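Local coordinates for protein Abbfa_003403 (Acinetobacter baumannii, PDB 4ZXH) that probably activates an amino acid, joins it to an acyl partner and releases the product, as a nonribosomal peptide synthetase with condensation, adenylation, carrier and thioesterase domains, at residues Asp999-Leu1004 / Leu1009-Leu1014; Cys983-Gln988 / Val1015-Lys1020. One frame throughout, in Å; residues are numbered along the deposited sequence.

Contact 1: Asp999-Leu1004 / Leu1009-Leu1014; sequences DDFFEL and LLAVKL
Phe1001 and Ala1011 mark the closest backbone approach, with their CA atoms 8.5 Å apart, between a helical turn in the loop at 999-1004 and the regular helix of 1009-1014. Asp1000 shapes the turn: its OD1 accepts from Phe1002 N at 2.8 Å, an Asx turn, and also from Glu1003 N at 3.2 Å, which donates from the anti side, 30° out of the carboxylate plane. No hydrogen bond crosses to the helix, so the contact itself is apolar.

Phe1001 supplies most of the loop's share. With CG anti to the backbone N (chi1 176°), its ring reaches across to the helix and presents its edge to the CB of Leu1010, which lies 3.9 Å from Phe1001 CZ. Leu1014 comes from the opposite direction and lays its CD2 methyl obliquely against the CD1, CE1 and CZ side of the same ring. The CB of Ala1011 touches both phenylalanines, lying 4.1 Å from Phe1001 CE2 and 4.0 Å from Phe1002 CZ. The two rings also brace each other, since Phe1001 CD2 stands 3.6 Å above the plane of Phe1002, over its centre.

The loop leads into the attachment motif of carrier domains at the start of helix 1008-1022, and the side chain of Phe1002 is about 5 Å from the bound 4'-phosphopantetheine. Asp1000 OD2 hydrogen bonds with Ser1035 OG, linking the turn to the connection between helices 1028-1033 and 1037-1046. Phe1001 sits edge-to-face with Phe986 of helix 977-990, while Ala1011 and Leu1014 rest on Leu1031 of helix 1028-1033.

Contact 2: Cys983-Gln988 / Val1015-Lys1020; sequences CTTFEQ and VNHLKK
Thr985 OG1 hydrogen bonds to the carbonyl oxygen of Glu981, one turn earlier in its own helix, while OG1 and CG2 both lie next to the His1017 ring. The hydroxyl is thus satisfied within helix 977-990, and no hydrogen bond joins the two segments. Between the helices the contact is van der Waals packing: Thr985 OG1 lies 3.6 Å from His1017 CE1 and, more loosely, 4.3 Å from Leu1018 CD2.

This pairing belongs to the four-helix bundle of carrier domains (977-990, 1008-1022, 1028-1033 and 1037-1046), in which helix 1008-1022 starts at the serine that, as in other carrier domains, probably carries the phosphopantetheine. The two helices are closest at Thr985 and Leu1018, whose CA atoms are 8.2 Å apart.

Thr985 and His1017 approach from opposite directions. With chi1 at -62°, the threonine turns OG1 beside its backbone N and CG2 anti to it, and both branches face the imidazole; CG2 comes to 3.5 Å from His1017 ND1. The histidine, whose CG is anti to its own backbone N (chi1 179°), extends towards the threonine and meets this methyl obliquely.

Leu1018 also packs on Leu1040 of helix 1037-1046. On helix 977-990, Glu987 OE2 makes a salt bridge with Arg1085 NH2, and Thr984 touches Met1081; both partners belong to helix 1081-1086 of the thioesterase domain.

Overall arrangement
Both contacts are buried in the carrier domain and share helix 1008-1022, but they draw on different turns of it. Contact 1, nested within the chain loop closed by contact 2, fastens the loop next to the prosthetic group to the early part of that helix through aromatic and aliphatic side chains. Contact 2 packs the later part against helix 977-990; it is smaller (128 against 184 Å²), relies on a threonine, a leucine and a partly exposed histidine, and lies nearer the thioesterase side. With centres about 10 Å apart, the two merge into one core, where Leu1014 touches both Thr985 and Phe986.

Contact 1: Asp999-Leu1004 / Leu1009-Leu1014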
ATOM      1  N   ASP A 999      -8.790  -2.045 -18.330  1.00 31.24           N
ATOM      2  CA  ASP A 999      -7.580  -2.833 -18.510  1.00 30.05           C
ATOM      3  C   ASP A 999      -6.394  -2.033 -18.046  1.00 28.97           C
ATOM      4  O   ASP A 999      -6.244  -0.867 -18.403  1.00 38.26           O
ATOM      5  CB  ASP A 999      -7.398  -3.255 -19.975  1.00 32.20           C
ATOM      6  CG  ASP A 999      -8.430  -4.284 -20.414  1.00 36.96           C
ATOM      7  OD1 ASP A 999      -9.058  -4.908 -19.527  1.00 36.94           O
ATOM      8  OD2 ASP A 999      -8.613  -4.470 -21.634  1.00 40.81           O
ATOM      9  N   ASP A1000      -5.550  -2.676 -17.249  1.00 30.35           N
ATOM     10  CA  ASP A1000      -4.387  -2.026 -16.673  1.00 26.51           C
ATOM     11  C   ASP A1000      -3.191  -2.093 -17.637  1.00 27.84           C
ATOM     12  O   ASP A1000      -2.866  -3.142 -18.212  1.00 25.61           O
ATOM     13  CB  ASP A1000      -4.058  -2.657 -15.322  1.00 20.04           C
ATOM     14  CG  ASP A1000      -2.895  -1.986 -14.622  1.00 41.40           C
ATOM     15  OD1 ASP A1000      -1.744  -2.086 -15.118  1.00 36.64           O
ATOM     16  OD2 ASP A1000      -3.139  -1.366 -13.563  1.00 39.84           O
ATOM     17  N   PHE A1001      -2.541  -0.953 -17.799  1.00 25.03           N
ATOM     18  CA  PHE A1001      -1.471  -0.814 -18.762  1.00 23.53           C
ATOM     19  C   PHE A1001      -0.378  -1.843 -18.538  1.00 32.80           C
ATOM     20  O   PHE A1001       0.103  -2.452 -19.483  1.00 34.65           O
ATOM     21  CB  PHE A1001      -0.913   0.600 -18.683  1.00 17.97           C
ATOM     22  CG  PHE A1001       0.254   0.846 -19.565  1.00 23.62           C
ATOM     23  CD1 PHE A1001       0.075   1.111 -20.921  1.00 29.42           C
ATOM     24  CD2 PHE A1001       1.539   0.856 -19.035  1.00 28.26           C
ATOM     25  CE1 PHE A1001       1.166   1.354 -21.755  1.00 17.82           C
ATOM     26  CE2 PHE A1001       2.643   1.107 -19.853  1.00 30.36           C
ATOM     27  CZ  PHE A1001       2.454   1.354 -21.210  1.00 26.77           C
ATOM     28  N   PHE A1002      -0.006  -2.061 -17.282  1.00 33.41           N
ATOM     29  CA  PHE A1002       1.126  -2.924 -16.986  1.00 29.16           C
ATOM     30  C   PHE A1002       0.709  -4.400 -16.956  1.00 33.81           C
ATOM     31  O   PHE A1002       1.490  -5.276 -17.319  1.00 43.19           O
ATOM     32  CB  PHE A1002       1.785  -2.498 -15.664  1.00 29.43           C
ATOM     33  CG  PHE A1002       2.388  -1.121 -15.712  1.00 31.03           C
ATOM     34  CD1 PHE A1002       3.691  -0.929 -16.181  1.00 34.05           C
ATOM     35  CD2 PHE A1002       1.656  -0.011 -15.313  1.00 31.63           C
ATOM     36  CE1 PHE A1002       4.253   0.351 -16.252  1.00 23.81           C
ATOM     37  CE2 PHE A1002       2.208   1.275 -15.375  1.00 33.19           C
ATOM     38  CZ  PHE A1002       3.506   1.457 -15.852  1.00 24.50           C
ATOM     39  N   GLU A1003      -0.526  -4.673 -16.548  1.00 31.61           N
ATOM     40  CA  GLU A1003      -1.059  -6.028 -16.647  1.00 31.58           C
ATOM     41  C   GLU A1003      -1.202  -6.478 -18.091  1.00 37.39           C
ATOM     42  O   GLU A1003      -1.016  -7.648 -18.397  1.00 44.36           O
ATOM     43  CB  GLU A1003      -2.403  -6.134 -15.942  1.00 27.30           C
ATOM     44  CG  GLU A1003      -2.299  -6.056 -14.429  1.00 47.71           C
ATOM     45  CD  GLU A1003      -3.650  -6.000 -13.741  1.00 73.74           C
ATOM     46  OE1 GLU A1003      -4.689  -6.039 -14.442  1.00 77.41           O
ATOM     47  OE2 GLU A1003      -3.669  -5.897 -12.493  1.00 87.50           O
ATOM     48  N   LEU A1004      -1.538  -5.549 -18.981  1.00 33.92           N
ATOM     49  CA  LEU A1004      -1.645  -5.866 -20.396  1.00 26.25           C
ATOM     50  C   LEU A1004      -0.306  -6.154 -21.079  1.00 35.69           C
ATOM     51  O   LEU A1004      -0.273  -6.493 -22.260  1.00 45.17           O
ATOM     52  CB  LEU A1004      -2.340  -4.734 -21.132  1.00 24.82           C
ATOM     53  CG  LEU A1004      -3.841  -4.567 -20.928  1.00 27.73           C
ATOM     54  CD1 LEU A1004      -4.285  -3.358 -21.692  1.00 29.42           C
ATOM     55  CD2 LEU A1004      -4.628  -5.803 -21.368  1.00 20.89           C
ATOM     56  N   LEU A1009       9.992   1.246 -19.718  1.00 36.25           N
ATOM     57  CA  LEU A1009      10.348   2.019 -20.919  1.00 30.43           C
ATOM     58  C   LEU A1009       9.097   2.406 -21.730  1.00 37.43           C
ATOM     59  O   LEU A1009       8.958   3.566 -22.135  1.00 42.40           O
ATOM     60  CB  LEU A1009      11.326   1.252 -21.807  1.00 31.36           C
ATOM     61  CG  LEU A1009      11.775   1.952 -23.095  1.00 34.90           C
ATOM     62  CD1 LEU A1009      12.138   3.407 -22.809  1.00 41.84           C
ATOM     63  CD2 LEU A1009      12.943   1.239 -23.772  1.00 23.51           C
ATOM     64  N   LEU A1010       8.184   1.460 -21.954  1.00 30.83           N
ATOM     65  CA  LEU A1010       6.933   1.767 -22.669  1.00 34.30           C
ATOM     66  C   LEU A1010       6.160   2.921 -22.042  1.00 33.96           C
ATOM     67  O   LEU A1010       5.645   3.776 -22.752  1.00 40.97           O
ATOM     68  CB  LEU A1010       6.002   0.555 -22.731  1.00 34.20           C
ATOM     69  CG  LEU A1010       6.264  -0.490 -23.807  1.00 36.18           C
ATOM     70  CD1 LEU A1010       5.003  -1.295 -24.033  1.00 43.01           C
ATOM     71  CD2 LEU A1010       6.702   0.166 -25.072  1.00 28.71           C
ATOM     72  N   ALA A1011       6.077   2.933 -20.714  1.00 28.68           N
ATOM     73  CA  ALA A1011       5.410   4.012 -19.996  1.00 25.98           C
ATOM     74  C   ALA A1011       6.021   5.377 -20.313  1.00 32.78           C
ATOM     75  O   ALA A1011       5.299   6.369 -20.398  1.00 32.94           O
ATOM     76  CB  ALA A1011       5.457   3.763 -18.517  1.00 20.31           C
ATOM     77  N   VAL A1012       7.341   5.434 -20.486  1.00 34.91           N
ATOM     78  CA  VAL A1012       7.978   6.691 -20.858  1.00 34.06           C
ATOM     79  C   VAL A1012       7.551   7.098 -22.263  1.00 35.73           C
ATOM     80  O   VAL A1012       7.246   8.256 -22.509  1.00 34.38           O
ATOM     81  CB  VAL A1012       9.509   6.611 -20.789  1.00 36.74           C
ATOM     82  CG1 VAL A1012      10.109   7.765 -21.541  1.00 23.93           C
ATOM     83  CG2 VAL A1012       9.989   6.605 -19.334  1.00 22.50           C
ATOM     84  N   LYS A1013       7.497   6.129 -23.173  1.00 34.02           N
ATOM     85  CA  LYS A1013       7.072   6.401 -24.536  1.00 30.25           C
ATOM     86  C   LYS A1013       5.626   6.853 -24.554  1.00 35.19           C
ATOM     87  O   LYS A1013       5.283   7.832 -25.210  1.00 39.27           O
ATOM     88  CB  LYS A1013       7.254   5.168 -25.425  1.00 37.47           C
ATOM     89  CG  LYS A1013       8.726   4.764 -25.632  1.00 50.10           C
ATOM     90  CD  LYS A1013       8.843   3.584 -26.601  1.00 58.12           C
ATOM     91  CE  LYS A1013      10.207   2.881 -26.527  1.00 56.57           C
ATOM     92  NZ  LYS A1013      11.329   3.679 -27.074  1.00 59.00           N
ATOM     93  N   LEU A1014       4.777   6.134 -23.828  1.00 37.52           N
ATOM     94  CA  LEU A1014       3.362   6.461 -23.755  1.00 24.64           C
ATOM     95  C   LEU A1014       3.122   7.904 -23.306  1.00 28.82           C
ATOM     96  O   LEU A1014       2.418   8.669 -23.961  1.00 31.51           O
ATOM     97  CB  LEU A1014       2.656   5.497 -22.812  1.00 25.88           C
ATOM     98  CG  LEU A1014       1.197   5.846 -22.494  1.00 36.36           C
ATOM     99  CD1 LEU A1014       0.438   5.978 -23.764  1.00 42.05           C
ATOM    100  CD2 LEU A1014       0.546   4.773 -21.673  1.00 40.98           C
TER

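Contact 2: Cys983-Gln988 / Val1015-Lys1020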
ATOM      1  N   CYS A 983      -7.566   4.730 -25.417  1.00 22.86           N
ATOM      2  CA  CYS A 983      -7.681   3.334 -25.812  1.00 24.35           C
ATOM      3  C   CYS A 983      -6.854   3.071 -27.046  1.00 27.68           C
ATOM      4  O   CYS A 983      -6.019   2.170 -27.048  1.00 38.35           O
ATOM      5  CB  CYS A 983      -9.130   2.929 -26.071  1.00 26.77           C
ATOM      6  SG  CYS A 983     -10.041   2.543 -24.591  1.00 46.12           S
ATOM      7  N   THR A 984      -7.077   3.860 -28.090  1.00 26.61           N
ATOM      8  CA  THR A 984      -6.246   3.757 -29.283  1.00 31.12           C
ATOM      9  C   THR A 984      -4.747   3.841 -28.957  1.00 27.83           C
ATOM     10  O   THR A 984      -3.940   3.122 -29.530  1.00 23.44           O
ATOM     11  CB  THR A 984      -6.611   4.834 -30.278  1.00 19.55           C
ATOM     12  OG1 THR A 984      -7.935   4.577 -30.731  1.00 50.74           O
ATOM     13  CG2 THR A 984      -5.716   4.761 -31.458  1.00 29.24           C
ATOM     14  N   THR A 985      -4.374   4.681 -28.001  1.00 26.31           N
ATOM     15  CA  THR A 985      -2.961   4.799 -27.681  1.00 29.23           C
ATOM     16  C   THR A 985      -2.463   3.558 -26.936  1.00 29.31           C
ATOM     17  O   THR A 985      -1.420   2.997 -27.289  1.00 28.32           O
ATOM     18  CB  THR A 985      -2.664   6.056 -26.877  1.00 27.36           C
ATOM     19  OG1 THR A 985      -3.008   7.202 -27.665  1.00 43.83           O
ATOM     20  CG2 THR A 985      -1.225   6.142 -26.643  1.00 23.04           C
ATOM     21  N   PHE A 986      -3.213   3.097 -25.943  1.00 26.03           N
ATOM     22  CA  PHE A 986      -2.880   1.821 -25.303  1.00 19.66           C
ATOM     23  C   PHE A 986      -2.749   0.686 -26.310  1.00 25.79           C
ATOM     24  O   PHE A 986      -1.772  -0.075 -26.237  1.00 25.39           O
ATOM     25  CB  PHE A 986      -3.918   1.421 -24.274  1.00 23.92           C
ATOM     26  CG  PHE A 986      -3.717   2.047 -22.930  1.00 21.03           C
ATOM     27  CD1 PHE A 986      -3.279   3.370 -22.824  1.00 16.39           C
ATOM     28  CD2 PHE A 986      -4.010   1.326 -21.770  1.00 15.18           C
ATOM     29  CE1 PHE A 986      -3.118   3.969 -21.571  1.00 21.78           C
ATOM     30  CE2 PHE A 986      -3.853   1.909 -20.521  1.00 15.48           C
ATOM     31  CZ  PHE A 986      -3.416   3.237 -20.413  1.00 19.17           C
ATOM     32  N   GLU A 987      -3.710   0.568 -27.234  1.00 17.02           N
ATOM     33  CA  GLU A 987      -3.753  -0.547 -28.199  1.00 25.78           C
ATOM     34  C   GLU A 987      -2.495  -0.557 -29.043  1.00 34.28           C
ATOM     35  O   GLU A 987      -1.814  -1.588 -29.229  1.00 25.61           O
ATOM     36  CB  GLU A 987      -4.962  -0.442 -29.133  1.00 24.22           C
ATOM     37  CG  GLU A 987      -6.275  -0.935 -28.513  1.00 35.33           C
ATOM     38  CD  GLU A 987      -7.500  -0.663 -29.400  1.00 54.41           C
ATOM     39  OE1 GLU A 987      -7.367  -0.162 -30.552  1.00 61.84           O
ATOM     40  OE2 GLU A 987      -8.618  -0.964 -28.928  1.00 55.18           O
ATOM     41  N   GLN A 988      -2.175   0.645 -29.517  1.00 35.81           N
ATOM     42  CA  GLN A 988      -1.181   0.830 -30.563  1.00 33.32           C
ATOM     43  C   GLN A 988       0.245   0.574 -29.971  1.00 43.02           C
ATOM     44  O   GLN A 988       1.083  -0.132 -30.549  1.00 44.83           O
ATOM     45  CB  GLN A 988      -1.202   2.219 -31.142  1.00 55.51           C
ATOM     46  CG  GLN A 988      -2.055   2.363 -32.219  1.00 78.75           C
ATOM     47  CD  GLN A 988      -1.369   2.854 -33.451  1.00 96.98           C
ATOM     48  OE1 GLN A 988      -0.264   3.460 -33.479  1.00100.56           O
ATOM     49  NE2 GLN A 988      -2.112   2.774 -34.474  1.00112.23           N
ATOM     50  N   VAL A1015       3.717   8.271 -22.182  1.00 29.33           N
ATOM     51  CA  VAL A1015       3.502   9.583 -21.611  1.00 27.64           C
ATOM     52  C   VAL A1015       3.972  10.684 -22.542  1.00 34.10           C
ATOM     53  O   VAL A1015       3.328  11.728 -22.661  1.00 42.27           O
ATOM     54  CB  VAL A1015       4.205   9.712 -20.268  1.00 32.36           C
ATOM     55  CG1 VAL A1015       4.379  11.175 -19.897  1.00 40.74           C
ATOM     56  CG2 VAL A1015       3.398   8.970 -19.190  1.00 20.37           C
ATOM     57  N   ASN A1016       5.076  10.450 -23.233  1.00 36.09           N
ATOM     58  CA  ASN A1016       5.597  11.481 -24.120  1.00 41.60           C
ATOM     59  C   ASN A1016       4.692  11.677 -25.332  1.00 44.70           C
ATOM     60  O   ASN A1016       4.575  12.783 -25.861  1.00 53.59           O
ATOM     61  CB  ASN A1016       7.032  11.153 -24.530  1.00 47.46           C
ATOM     62  CG  ASN A1016       8.049  11.621 -23.492  1.00 52.49           C
ATOM     63  OD1 ASN A1016       8.418  12.797 -23.466  1.00 70.32           O
ATOM     64  ND2 ASN A1016       8.480  10.713 -22.615  1.00 39.69           N
ATOM     65  N   HIS A1017       4.022  10.609 -25.744  1.00 46.91           N
ATOM     66  CA  HIS A1017       3.012  10.702 -26.787  1.00 37.39           C
ATOM     67  C   HIS A1017       1.769  11.445 -26.284  1.00 38.72           C
ATOM     68  O   HIS A1017       1.275  12.351 -26.949  1.00 38.17           O
ATOM     69  CB  HIS A1017       2.623   9.317 -27.287  1.00 22.53           C
ATOM     70  CG  HIS A1017       1.576   9.348 -28.350  1.00 33.52           C
ATOM     71  ND1 HIS A1017       0.266   8.982 -28.116  1.00 37.17           N
ATOM     72  CD2 HIS A1017       1.638   9.729 -29.646  1.00 31.38           C
ATOM     73  CE1 HIS A1017      -0.433   9.124 -29.228  1.00 40.49           C
ATOM     74  NE2 HIS A1017       0.376   9.579 -30.169  1.00 42.94           N
ATOM     75  N   LEU A1018       1.270  11.064 -25.108  1.00 36.87           N
ATOM     76  CA  LEU A1018       0.089  11.715 -24.533  1.00 36.45           C
ATOM     77  C   LEU A1018       0.280  13.222 -24.315  1.00 41.92           C
ATOM     78  O   LEU A1018      -0.675  13.985 -24.463  1.00 47.32           O
ATOM     79  CB  LEU A1018      -0.296  11.047 -23.214  1.00 24.50           C
ATOM     80  CG  LEU A1018      -0.903   9.668 -23.423  1.00 29.07           C
ATOM     81  CD1 LEU A1018      -1.266   9.015 -22.095  1.00 17.76           C
ATOM     82  CD2 LEU A1018      -2.119   9.766 -24.358  1.00 21.79           C
ATOM     83  N   LYS A1019       1.496  13.641 -23.950  1.00 29.43           N
ATOM     84  CA  LYS A1019       1.824  15.060 -23.856  1.00 34.55           C
ATOM     85  C   LYS A1019       1.549  15.756 -25.183  1.00 41.97           C
ATOM     86  O   LYS A1019       0.893  16.796 -25.205  1.00 50.96           O
ATOM     87  CB  LYS A1019       3.296  15.289 -23.474  1.00 42.96           C
ATOM     88  CG  LYS A1019       3.663  15.127 -22.008  1.00 49.81           C
ATOM     89  CD  LYS A1019       5.145  15.493 -21.805  1.00 61.67           C
ATOM     90  CE  LYS A1019       5.658  15.107 -20.417  1.00 68.65           C
ATOM     91  NZ  LYS A1019       7.125  15.320 -20.239  1.00 68.38           N
ATOM     92  N   LYS A1020       2.067  15.204 -26.283  1.00 34.88           N
ATOM     93  CA  LYS A1020       1.806  15.780 -27.606  1.00 41.91           C
ATOM     94  C   LYS A1020       0.308  15.775 -27.966  1.00 49.45           C
ATOM     95  O   LYS A1020      -0.222  16.763 -28.480  1.00 60.07           O
ATOM     96  CB  LYS A1020       2.587  15.037 -28.693  1.00 44.94           C
ATOM     97  CG  LYS A1020       3.952  15.619 -28.994  1.00 61.45           C
ATOM     98  CD  LYS A1020       4.564  14.983 -30.240  1.00 66.11           C
TER